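Local coordinates for beta-ketothiolase BktB (Ralstonia eutropha, PDB 4NZS), which condenses acetyl-CoA with propionyl-CoA, or two molecules of acetyl-CoA, into beta-ketoacyl-CoA thioesters, as required for efficient production of a polyhydroxyalkanoate copolymer, at residues N169-Y174 with F326-C331; G24-D29 with T221-R226; Q107-G112 with M265-E270; L44-V49 with F201-V206; P239-V242 with T247-A250. All blocks are in the same frame, centred on the assembly; numbering follows the deposited sequence.

Contact 1 (N169-Y174 with F326-C331)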
# COMPACT_ATOMS: atom_id res chain seq x y z
N ASN A 169 25.42 -4.06 24.85
CA ASN A 169 26.63 -4.88 24.73
C ASN A 169 27.93 -4.15 25.07
O ASN A 169 28.80 -4.69 25.75
CB ASN A 169 26.74 -5.50 23.33
CG ASN A 169 25.75 -6.61 23.10
OD1 ASN A 169 24.96 -6.95 23.99
ND2 ASN A 169 25.76 -7.18 21.89
N VAL A 170 28.04 -2.92 24.60
CA VAL A 170 29.26 -2.17 24.75
C VAL A 170 29.24 -1.55 26.11
O VAL A 170 30.29 -1.34 26.73
CB VAL A 170 29.40 -1.11 23.63
CG1 VAL A 170 30.48 -0.08 23.94
CG2 VAL A 170 29.74 -1.80 22.34
N ALA A 171 28.04 -1.24 26.59
CA ALA A 171 27.87 -0.70 27.93
C ALA A 171 28.34 -1.73 28.96
O ALA A 171 28.97 -1.36 29.96
CB ALA A 171 26.42 -0.33 28.18
N LYS A 172 28.04 -3.00 28.71
CA LYS A 172 28.49 -4.09 29.57
C LYS A 172 29.98 -4.41 29.35
O LYS A 172 30.73 -4.63 30.32
CB LYS A 172 27.62 -5.34 29.36
CG LYS A 172 28.41 -6.63 29.24
CD LYS A 172 27.69 -7.84 29.82
CE LYS A 172 28.59 -9.06 29.78
NZ LYS A 172 27.79 -10.31 29.77
N GLU A 173 30.42 -4.40 28.11
CA GLU A 173 31.79 -4.75 27.83
C GLU A 173 32.75 -3.81 28.52
O GLU A 173 33.83 -4.21 28.92
CB GLU A 173 32.05 -4.77 26.33
CG GLU A 173 33.47 -5.16 25.97
CD GLU A 173 33.63 -5.45 24.50
OE1 GLU A 173 32.68 -5.20 23.74
OE2 GLU A 173 34.69 -5.95 24.09
N TYR A 174 32.39 -2.54 28.58
CA TYR A 174 33.20 -1.53 29.22
C TYR A 174 32.68 -1.06 30.58
O TYR A 174 33.21 -0.13 31.17
CB TYR A 174 33.38 -0.35 28.28
CG TYR A 174 34.05 -0.75 27.00
CD1 TYR A 174 33.45 -1.63 26.13
CD2 TYR A 174 35.30 -0.28 26.68
CE1 TYR A 174 34.06 -2.01 24.96
CE2 TYR A 174 35.92 -0.65 25.52
CZ TYR A 174 35.30 -1.52 24.67
OH TYR A 174 35.94 -1.87 23.52
N PHE A 326 24.58 6.62 21.15
CA PHE A 326 24.06 6.31 22.51
C PHE A 326 25.12 6.66 23.55
O PHE A 326 26.32 6.42 23.33
CB PHE A 326 23.74 4.81 22.65
CG PHE A 326 22.86 4.24 21.54
CD1 PHE A 326 23.39 3.92 20.30
CD2 PHE A 326 21.53 3.98 21.75
CE1 PHE A 326 22.60 3.38 19.30
CE2 PHE A 326 20.74 3.44 20.76
CZ PHE A 326 21.27 3.13 19.54
N ALA A 327 24.70 7.19 24.70
CA ALA A 327 25.69 7.46 25.79
C ALA A 327 26.47 6.19 26.10
O ALA A 327 27.69 6.20 26.12
CB ALA A 327 25.02 8.02 27.03
N ALA A 328 25.75 5.09 26.28
CA ALA A 328 26.34 3.75 26.36
C ALA A 328 27.57 3.52 25.46
O ALA A 328 28.53 2.88 25.88
CB ALA A 328 25.28 2.72 26.04
N GLN A 329 27.55 4.03 24.23
CA GLN A 329 28.75 3.94 23.33
C GLN A 329 29.62 5.18 23.37
O GLN A 329 30.84 5.07 23.17
CB GLN A 329 28.38 3.67 21.85
CG GLN A 329 27.53 4.72 21.16
CD GLN A 329 28.31 5.78 20.39
OE1 GLN A 329 29.30 5.49 19.70
NE2 GLN A 329 27.86 7.00 20.49
N ALA A 330 29.01 6.35 23.58
CA ALA A 330 29.80 7.60 23.61
C ALA A 330 30.73 7.55 24.82
O ALA A 330 31.94 7.74 24.66
CB ALA A 330 28.93 8.85 23.62
N CYS A 331 30.18 7.27 26.01
CA CYS A 331 30.99 7.10 27.22
C CYS A 331 32.12 6.07 26.96
O CYS A 331 33.31 6.36 27.16
CB CYS A 331 30.13 6.70 28.40
SG CYS A 331 29.11 8.01 29.11

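Contact 2 (G24-D29 with T221-R226)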
# COMPACT_ATOMS: atom_id res chain seq x y z
N GLY A 24 9.25 13.87 12.69
CA GLY A 24 7.93 14.29 12.38
C GLY A 24 7.64 15.61 12.98
O GLY A 24 6.49 15.93 13.26
N GLY A 25 8.70 16.37 13.16
CA GLY A 25 8.59 17.71 13.66
C GLY A 25 8.58 18.69 12.50
O GLY A 25 7.79 18.54 11.56
N SER A 26 9.45 19.69 12.59
CA SER A 26 9.43 20.85 11.72
C SER A 26 10.09 20.61 10.38
O SER A 26 10.03 21.48 9.51
CB SER A 26 10.15 22.04 12.38
OG SER A 26 9.36 22.64 13.40
N LEU A 27 10.73 19.47 10.20
CA LEU A 27 11.32 19.19 8.88
C LEU A 27 10.54 18.11 8.08
O LEU A 27 10.91 17.75 6.93
CB LEU A 27 12.80 18.88 9.04
CG LEU A 27 13.70 20.13 9.21
CD1 LEU A 27 15.18 19.77 9.16
CD2 LEU A 27 13.40 21.24 8.18
N LYS A 28 9.46 17.66 8.71
CA LYS A 28 8.52 16.66 8.24
C LYS A 28 8.29 16.74 6.72
O LYS A 28 8.37 15.74 6.00
CB LYS A 28 7.20 16.93 8.96
CG LYS A 28 6.31 15.75 9.16
CD LYS A 28 4.95 16.15 9.78
CE LYS A 28 4.41 14.92 10.56
NZ LYS A 28 3.06 14.96 11.20
N ASP A 29 7.99 17.95 6.24
CA ASP A 29 7.52 18.16 4.89
C ASP A 29 8.65 18.52 3.93
O ASP A 29 8.39 18.93 2.80
CB ASP A 29 6.51 19.30 4.90
CG ASP A 29 5.29 18.98 5.71
OD1 ASP A 29 5.29 17.95 6.40
OD2 ASP A 29 4.31 19.76 5.67
N THR A 221 16.52 26.65 14.53
CA THR A 221 17.00 26.30 15.85
C THR A 221 16.85 24.82 16.11
O THR A 221 15.75 24.30 15.99
CB THR A 221 16.27 27.11 16.91
OG1 THR A 221 16.98 27.05 18.15
CG2 THR A 221 14.85 26.60 17.10
N ASP A 222 17.92 24.15 16.50
CA ASP A 222 17.84 22.71 16.64
C ASP A 222 16.85 22.43 17.74
O ASP A 222 17.07 22.80 18.86
CB ASP A 222 19.19 22.15 17.03
CG ASP A 222 20.28 22.50 16.05
OD1 ASP A 222 20.17 22.12 14.87
OD2 ASP A 222 21.25 23.13 16.44
N GLU A 223 15.79 21.71 17.39
CA GLU A 223 14.63 21.54 18.24
C GLU A 223 14.58 20.30 19.14
O GLU A 223 13.71 20.20 19.97
CB GLU A 223 13.35 21.59 17.39
CG GLU A 223 13.40 20.79 16.11
CD GLU A 223 12.07 20.73 15.38
OE1 GLU A 223 11.22 21.61 15.59
OE2 GLU A 223 11.86 19.79 14.60
N HIS A 224 15.49 19.36 18.92
CA HIS A 224 15.59 18.16 19.76
C HIS A 224 16.06 18.35 21.21
O HIS A 224 15.56 17.72 22.12
CB HIS A 224 16.46 17.13 19.06
CG HIS A 224 16.18 15.73 19.50
ND1 HIS A 224 15.12 15.01 19.02
CD2 HIS A 224 16.81 14.94 20.39
CE1 HIS A 224 15.11 13.82 19.59
NE2 HIS A 224 16.13 13.75 20.43
N VAL A 225 17.05 19.21 21.37
CA VAL A 225 17.52 19.75 22.64
C VAL A 225 16.44 20.24 23.61
O VAL A 225 15.39 20.76 23.20
CB VAL A 225 18.48 20.92 22.34
CG1 VAL A 225 17.83 21.91 21.39
CG2 VAL A 225 18.94 21.62 23.61
N ARG A 226 16.73 20.10 24.91
CA ARG A 226 15.76 20.37 25.97
C ARG A 226 16.45 21.18 27.07
O ARG A 226 17.47 20.74 27.63
CB ARG A 226 15.19 19.06 26.53
CG ARG A 226 13.69 19.11 26.87
CD ARG A 226 13.33 18.54 28.26
NE ARG A 226 12.81 17.15 28.36
CZ ARG A 226 13.14 16.08 27.62
NH1 ARG A 226 14.02 16.15 26.62
NH2 ARG A 226 12.57 14.90 27.87

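Contact 3 (Q107-G112 with M265-E270)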
# COMPACT_ATOMS: atom_id res chain seq x y z
N GLN A 107 39.01 12.77 -1.23
CA GLN A 107 39.80 11.85 -1.98
C GLN A 107 39.99 12.25 -3.41
O GLN A 107 41.09 12.18 -3.90
CB GLN A 107 39.19 10.46 -1.87
CG GLN A 107 39.53 9.79 -0.55
CD GLN A 107 38.99 8.38 -0.45
OE1 GLN A 107 39.42 7.61 0.40
NE2 GLN A 107 38.06 8.03 -1.33
N THR A 108 38.94 12.68 -4.10
CA THR A 108 39.10 12.99 -5.54
C THR A 108 40.08 14.17 -5.73
O THR A 108 40.90 14.18 -6.67
CB THR A 108 37.74 13.25 -6.26
OG1 THR A 108 37.03 14.34 -5.66
CG2 THR A 108 36.87 11.98 -6.27
N ILE A 109 40.06 15.11 -4.79
CA ILE A 109 40.93 16.27 -4.92
C ILE A 109 42.36 15.82 -4.69
O ILE A 109 43.24 16.14 -5.49
CB ILE A 109 40.63 17.38 -3.92
CG1 ILE A 109 39.19 17.88 -4.02
CG2 ILE A 109 41.56 18.55 -4.20
CD1 ILE A 109 38.82 18.90 -2.95
N LEU A 110 42.58 15.08 -3.60
CA LEU A 110 43.87 14.50 -3.32
C LEU A 110 44.48 13.87 -4.55
O LEU A 110 45.63 14.14 -4.86
CB LEU A 110 43.77 13.46 -2.21
CG LEU A 110 44.17 14.00 -0.85
CD1 LEU A 110 43.63 15.40 -0.62
CD2 LEU A 110 43.68 13.05 0.23
N LEU A 111 43.71 13.07 -5.28
CA LEU A 111 44.21 12.44 -6.51
C LEU A 111 44.09 13.26 -7.81
O LEU A 111 44.23 12.71 -8.91
CB LEU A 111 43.55 11.07 -6.68
CG LEU A 111 44.00 10.11 -5.57
CD1 LEU A 111 42.87 9.78 -4.61
CD2 LEU A 111 44.58 8.85 -6.17
N GLY A 112 43.86 14.56 -7.70
CA GLY A 112 43.83 15.41 -8.89
C GLY A 112 42.71 15.12 -9.87
O GLY A 112 42.83 15.38 -11.07
N MET A 265 35.12 22.38 -0.28
CA MET A 265 36.53 22.15 -0.11
C MET A 265 37.32 22.55 -1.32
O MET A 265 36.78 22.81 -2.41
CB MET A 265 36.80 20.70 0.14
CG MET A 265 36.61 20.25 1.56
SD MET A 265 36.35 18.49 1.35
CE MET A 265 36.37 17.96 3.05
N MET A 266 38.62 22.58 -1.10
CA MET A 266 39.55 23.09 -2.06
C MET A 266 40.90 22.50 -1.86
O MET A 266 41.32 22.27 -0.72
CB MET A 266 39.67 24.60 -1.92
CG MET A 266 39.07 25.31 -3.10
SD MET A 266 39.01 27.10 -2.98
CE MET A 266 37.91 27.38 -4.37
N GLU A 267 41.56 22.29 -2.99
CA GLU A 267 43.02 22.27 -3.03
C GLU A 267 43.56 23.62 -2.48
O GLU A 267 43.26 24.72 -3.01
CB GLU A 267 43.53 22.02 -4.47
CG GLU A 267 44.75 21.09 -4.58
CD GLU A 267 45.99 21.62 -3.88
OE1 GLU A 267 46.19 22.87 -3.89
OE2 GLU A 267 46.75 20.78 -3.33
N ARG A 268 44.35 23.51 -1.41
CA ARG A 268 45.03 24.63 -0.77
C ARG A 268 45.41 25.71 -1.75
O ARG A 268 44.95 26.84 -1.64
CB ARG A 268 46.30 24.09 -0.11
CG ARG A 268 46.79 24.90 1.06
CD ARG A 268 48.28 24.65 1.24
NE ARG A 268 48.69 24.64 2.64
CZ ARG A 268 48.80 25.73 3.42
NH1 ARG A 268 48.50 26.95 2.95
NH2 ARG A 268 49.20 25.59 4.67
N ALA A 269 46.22 25.36 -2.72
CA ALA A 269 46.67 26.31 -3.73
C ALA A 269 45.50 27.12 -4.23
O ALA A 269 45.55 28.36 -4.28
CB ALA A 269 47.32 25.59 -4.91
N GLU A 270 44.45 26.41 -4.62
CA GLU A 270 43.35 27.06 -5.28
C GLU A 270 42.66 28.04 -4.34
O GLU A 270 42.18 29.08 -4.81
CB GLU A 270 42.38 26.05 -5.89
CG GLU A 270 42.55 25.90 -7.39
CD GLU A 270 42.23 27.21 -8.12
OE1 GLU A 270 42.45 27.26 -9.36
OE2 GLU A 270 41.78 28.19 -7.45

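Contact 4 (L44-V49 with F201-V206)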
# COMPACT_ATOMS: atom_id res chain seq x y z
N LEU A 44 28.19 27.53 -0.87
CA LEU A 44 28.87 28.26 -1.95
C LEU A 44 29.02 29.75 -1.62
O LEU A 44 30.10 30.33 -1.70
CB LEU A 44 28.10 28.09 -3.26
CG LEU A 44 28.46 26.86 -4.11
CD1 LEU A 44 29.63 26.01 -3.57
CD2 LEU A 44 27.22 26.01 -4.34
N ALA A 45 27.90 30.35 -1.25
CA ALA A 45 27.82 31.74 -0.87
C ALA A 45 28.89 32.13 0.14
O ALA A 45 29.52 33.16 0.00
CB ALA A 45 26.44 32.03 -0.30
N ARG A 46 29.03 31.35 1.20
CA ARG A 46 30.06 31.59 2.20
C ARG A 46 31.44 31.38 1.64
O ARG A 46 32.37 32.11 1.94
CB ARG A 46 29.86 30.71 3.42
CG ARG A 46 28.42 30.65 3.87
CD ARG A 46 28.22 31.24 5.25
NE ARG A 46 26.85 31.03 5.69
CZ ARG A 46 26.16 31.87 6.45
NH1 ARG A 46 26.72 32.99 6.89
NH2 ARG A 46 24.92 31.58 6.78
N ALA A 47 31.58 30.37 0.81
CA ALA A 47 32.83 30.09 0.17
C ALA A 47 33.09 31.14 -0.89
O ALA A 47 34.16 31.19 -1.47
CB ALA A 47 32.82 28.71 -0.44
N GLN A 48 32.09 31.95 -1.19
CA GLN A 48 32.23 32.95 -2.23
C GLN A 48 32.70 32.24 -3.49
O GLN A 48 33.71 32.58 -4.07
CB GLN A 48 33.19 34.05 -1.79
CG GLN A 48 32.49 35.36 -1.42
CD GLN A 48 33.13 36.06 -0.24
OE1 GLN A 48 34.31 35.91 0.02
NE2 GLN A 48 32.33 36.84 0.47
N VAL A 49 31.97 31.20 -3.85
CA VAL A 49 32.32 30.31 -4.94
C VAL A 49 31.14 30.03 -5.89
O VAL A 49 30.03 29.81 -5.45
CB VAL A 49 32.86 29.00 -4.36
CG1 VAL A 49 31.98 28.54 -3.22
CG2 VAL A 49 33.01 27.93 -5.42
N PHE A 201 25.74 28.54 17.21
CA PHE A 201 25.48 27.89 15.92
C PHE A 201 24.95 28.86 14.86
O PHE A 201 25.00 28.55 13.69
CB PHE A 201 24.49 26.74 16.10
CG PHE A 201 24.98 25.64 17.01
CD1 PHE A 201 26.20 25.02 16.81
CD2 PHE A 201 24.18 25.18 18.03
CE1 PHE A 201 26.63 23.98 17.65
CE2 PHE A 201 24.60 24.16 18.86
CZ PHE A 201 25.83 23.55 18.67
N LYS A 202 24.48 30.04 15.26
CA LYS A 202 23.89 30.98 14.30
C LYS A 202 24.51 31.01 12.91
O LYS A 202 23.78 30.97 11.94
CB LYS A 202 23.84 32.40 14.87
CG LYS A 202 22.55 32.73 15.61
CD LYS A 202 22.26 34.23 15.67
CE LYS A 202 20.97 34.53 16.47
NZ LYS A 202 20.96 35.92 16.99
N ASP A 203 25.83 31.07 12.81
CA ASP A 203 26.46 31.27 11.50
C ASP A 203 26.56 30.04 10.60
O ASP A 203 26.57 30.16 9.33
CB ASP A 203 27.83 31.90 11.65
CG ASP A 203 27.87 33.29 11.10
OD1 ASP A 203 27.23 34.19 11.72
OD2 ASP A 203 28.51 33.47 10.03
N GLN A 204 26.68 28.88 11.26
CA GLN A 204 26.75 27.58 10.58
C GLN A 204 25.38 27.13 10.09
O GLN A 204 25.26 26.49 9.04
CB GLN A 204 27.42 26.52 11.49
CG GLN A 204 26.59 26.00 12.65
CD GLN A 204 27.45 25.25 13.66
OE1 GLN A 204 28.26 25.84 14.37
NE2 GLN A 204 27.24 23.94 13.75
N ILE A 205 24.35 27.49 10.83
CA ILE A 205 22.99 27.16 10.45
C ILE A 205 22.44 28.04 9.31
O ILE A 205 22.55 29.28 9.34
CB ILE A 205 22.03 27.20 11.65
CG1 ILE A 205 22.42 26.08 12.63
CG2 ILE A 205 20.59 27.00 11.20
CD1 ILE A 205 21.56 26.07 13.85
N VAL A 206 21.84 27.36 8.33
CA VAL A 206 21.05 27.97 7.26
C VAL A 206 19.58 27.70 7.53
O VAL A 206 19.21 26.55 7.73
CB VAL A 206 21.47 27.44 5.88
CG1 VAL A 206 21.41 25.90 5.77
CG2 VAL A 206 20.65 28.10 4.81

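Contact 5 (P239-V242 with T247-A250)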
# COMPACT_ATOMS: atom_id res chain seq x y z
N PRO A 239 14.45 0.98 30.51
CA PRO A 239 15.24 0.57 29.36
C PRO A 239 14.41 0.08 28.16
O PRO A 239 13.69 -0.92 28.28
CB PRO A 239 16.11 -0.56 29.94
CG PRO A 239 16.26 -0.22 31.37
CD PRO A 239 14.93 0.34 31.75
N VAL A 240 14.50 0.77 27.02
CA VAL A 240 13.63 0.44 25.85
C VAL A 240 13.99 -0.84 24.99
O VAL A 240 13.10 -1.48 24.41
CB VAL A 240 13.43 1.69 24.92
CG1 VAL A 240 12.61 2.76 25.60
CG2 VAL A 240 14.74 2.29 24.45
N PHE A 241 15.26 -1.22 24.94
CA PHE A 241 15.76 -2.31 24.07
C PHE A 241 15.97 -3.70 24.70
O PHE A 241 16.45 -4.62 24.03
CB PHE A 241 17.07 -1.84 23.44
CG PHE A 241 16.91 -0.58 22.67
CD1 PHE A 241 16.21 -0.58 21.45
CD2 PHE A 241 17.40 0.61 23.15
CE1 PHE A 241 16.03 0.57 20.75
CE2 PHE A 241 17.22 1.78 22.43
CZ PHE A 241 16.53 1.75 21.23
N VAL A 242 15.63 -3.87 25.96
CA VAL A 242 15.69 -5.19 26.56
C VAL A 242 14.90 -5.26 27.87
O VAL A 242 14.87 -4.31 28.64
CB VAL A 242 17.16 -5.63 26.77
CG1 VAL A 242 17.87 -4.72 27.77
CG2 VAL A 242 17.21 -7.10 27.15
N THR A 247 19.89 -0.99 30.45
CA THR A 247 20.42 0.32 30.81
C THR A 247 20.01 1.38 29.80
O THR A 247 19.75 2.52 30.17
CB THR A 247 21.95 0.30 31.07
OG1 THR A 247 22.67 0.26 29.82
CG2 THR A 247 22.37 -0.89 31.95
N VAL A 248 19.89 1.03 28.52
CA VAL A 248 19.69 2.04 27.49
C VAL A 248 18.21 2.44 27.39
O VAL A 248 17.33 1.59 27.35
CB VAL A 248 20.24 1.53 26.14
CG1 VAL A 248 20.03 2.56 25.04
CG2 VAL A 248 21.72 1.18 26.25
N THR A 249 17.97 3.76 27.34
CA THR A 249 16.63 4.37 27.31
C THR A 249 16.38 5.27 26.05
O THR A 249 17.26 5.48 25.20
CB THR A 249 16.40 5.28 28.56
OG1 THR A 249 17.29 6.41 28.54
CG2 THR A 249 16.59 4.52 29.85
N ALA A 250 15.17 5.81 25.96
CA ALA A 250 14.88 6.91 25.03
C ALA A 250 15.72 8.14 25.40
O ALA A 250 16.39 8.75 24.54
CB ALA A 250 13.40 7.23 25.06

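Contact 1 (N169-Y174 with F326-C331)
Helices 169-173 and 327-331 pass each other with their axes 8.4 Å apart at 42°, and the crossing is centred on A171 and A328, whose CA atoms come within 5.0 Å. Small residues suit this point, because each offers just one methyl group. The two methyls meet directly, A171 CB to A328 CB at 3.9 Å, and their small size goes with CA atoms so close together. One residue back along its helix, V170 adds a second van der Waals touch, against the backbone. Its CG1 branch stands anti to the backbone N (chi1 166°), which carries that methyl across to lie 4.0 Å from A328 O and 4.4 Å from Q329 CA. No hydrogen bond spans the two helices. Within the second helix, F326 at the N-cap position accepts through its O from both Q329 N and A330 N, so one carbonyl serves two amides of the first turn. The end of Q329 leads away from helix 169-173, and the side chain lies close to C385, predicted to be catalytic. On the flanks, A332 continues the surface against V170, while Q181 of helix 178-197 covers A328. F326 ends the Asn-Glu-Ala-Phe sequence motif found in thiolases; the alanine-lined crossing thus joins the helix after that motif, in the C-terminal half, to helix 163-173 of the N-terminal half, close beside the active site.

Contact 2 (G24-D29 with T221-R226)
The flat carboxylate of E223 presents both oxygens to S26, which grips them with its backbone and its side chain together. S26 N donates to E223 OE2 over 3.1 Å with a nearly straight N-H...O angle of 170°, and E223 OE2 accepts with its syn lone pair, on the side of the other oxygen. S26 OG donates to E223 OE1, also over 3.1 Å, again from the syn side but 30° out of the carboxylate plane. Between the two bonds the S26 CB methylene comes up against the group, 3.4 Å from E223 OE1. Together with T22 N, which also bonds E223 OE2, these donors probably fix the rotation of the carboxylate, and serine suits the place because its short hydroxyl reaches one oxygen while its own amide holds the other. With CG between the backbone N and the carbonyl carbon (chi1 45°) and the chain extended beyond it, E223 spans the gap between the two loops, in which the CA atoms of S26 and E223, the nearest pair, are 8.4 Å apart. G25, having no side chain, lets E223 OE2 come within 4.0 Å of its CA. It is also the first residue of a type I turn that runs to K28. The arrangement thus fastens the loop before helix 32-47 to the long excursion that leads on to strand 257-267, both against strand 10-22: the backbone of E223 pairs with I20 of that strand, D222 forms a salt bridge with R17, and L27 rests on D258 of strand 257-267.

Contact 3 (Q107-G112 with M265-E270)
I109 spreads its two branches over the backbone of M265 to E267, and its torsions decide which branch goes where. With chi1 at -58°, CG2 stands anti to the backbone N and reaches forward to the end of the strand, 3.9 Å from E267 N and 4.0 Å from E267 CB. The CG1 arm is extended and sends CD1 back along the strand, where it sits 4.1 Å from M265 CB and equally far from M266 N. A beta-branched residue suits this place, since its methyls cover two successive steps of a strand. M265 starts out toward the helix and runs on as a long unbranched chain, whereas M266, of alternate orientation, starts away from it and packs on V11 and V13. This is helix-on-sheet packing within the N-terminal half of the thiolase fold: strand 257-267 lies between strands 116-124 and 10-22, and helix 97-110, which follows the likely nucleophile C95, covers it and also touches V10. E267 closes the strand and stands at the N-cap position of helix 268-274. Its side chain bends at chi2 (-62°), bringing OE1 round to accept from A269 N over 2.8 Å, nearly along its C-O axis though with a bent N-H...O angle of 136°. The other oxygen, OE2, is held by E9 N. G112, with positive phi, ends helix 97-110 in a Schellman motif, G112 N bonding to I109 O over 2.8 Å, and next to it L111 O accepts from R309 of the second subunit.

Contact 4 (L44-V49 with F201-V206)
R46 leaves its helix with CG anti to the carbonyl carbon (chi1 -44°) and then bends at chi2 (-116°), a turn that lays its guanidinium flat beneath the backbone of D203. The residue rides on the last turn of helix 32-47, within the Schellman motif in which Q48, with positive phi, lets V49 N return to L44 O; it thereby ties the C-terminal end of a helix of the thiolase N-terminal half to the loop before strand 208-210. What covers the guanidinium is a carbonyl: D203 O lies 3.3 Å above one face, over its centre, and comes within 3.4 Å of CZ. R46 NH2 is just as near to that oxygen, but the angle is poor and no hydrogen bond forms. The attraction is probably electrostatic, between a delocalised positive charge and the negative end of a peptide dipole. The D203 carboxylate adds to it by a long salt bridge, R46 NH1 to D203 OD2 at 3.6 Å. Its plane is turned 52° from that of the guanidinium and the oxygen lies well outside the latter plane, so charges attract without an N-H aimed at an acceptor. Arginine suits such a surface crossing, having the length to bridge a gap in which R46 CA and Q204 CA, the nearest pair, are 9.9 Å apart, with its chain resting on V16 of strand 10-22. V206, further along the loop, packs on L38 and V39 of the same helix. A second carbonyl approaches the guanidinium obliquely and more distantly, I205 O standing 4.2 Å from R46 NH2.

Contact 5 (P239-V242 with T247-A250)
V248 O is gripped from two neighbouring positions of the facing chain. V240 N donates to it over 3.0 Å, lying in the carbonyl plane, although the N-H...O angle of 131° makes the bond distinctly bent. P239, which has no N-H to give, adds a weaker CA-H...O contact, with P239 CA 3.1 Å from V248 O. The proline ring also fits over the incoming chain, its CG 3.8 Å from T247 N. Most of the surrounding contact is made by apolar side chains. V248 holds CG1 anti to its backbone N (chi1 179°), which points that methyl at the edge of the F241 ring, 3.8 Å from F241 CD2 and near the ring plane. V240 covers one face of the same ring with CG2, offset toward the rim, and turns this methyl also to the T249 backbone, 3.8 Å from T249 C. Phenylalanine thus serves two valines, one by its face and one by its edge. Outside the pair, E168 accepts from V248 N and is hydrogen-bonded to T247 OG1, while N252 takes T249 N. The pair lies in the long excursion of the N-terminal half, which probably corresponds to the loop domain of thiolases. With just one conventional hydrogen bond between them, and no regular strand, the two segments probably owe their pairing as much to the valine and phenylalanine contacts as to V248 O.

From the N terminus, contacts 2, 4, 3 and 1 open in turn before any closes. Contact 4 closes first, within the span of contact 2, and the two touch where D222 meets F201 and I205. Contact 2 closes next, contact 5 then forms as a short local loop inside the wider spans of contacts 3 and 1, and these two close in turn. Contact 3 crosses 1, 2 and 4, and contact 1 crosses 2 and 4. Contacts 2, 3 and 4 bind helices and loops around strands 10-22 and 257-267, whereas contact 1 spans both halves of the chain. Contacts 1 and 5 touch through A328 and V248, whereas contact 3 lies on the opposite side of the chain's centre.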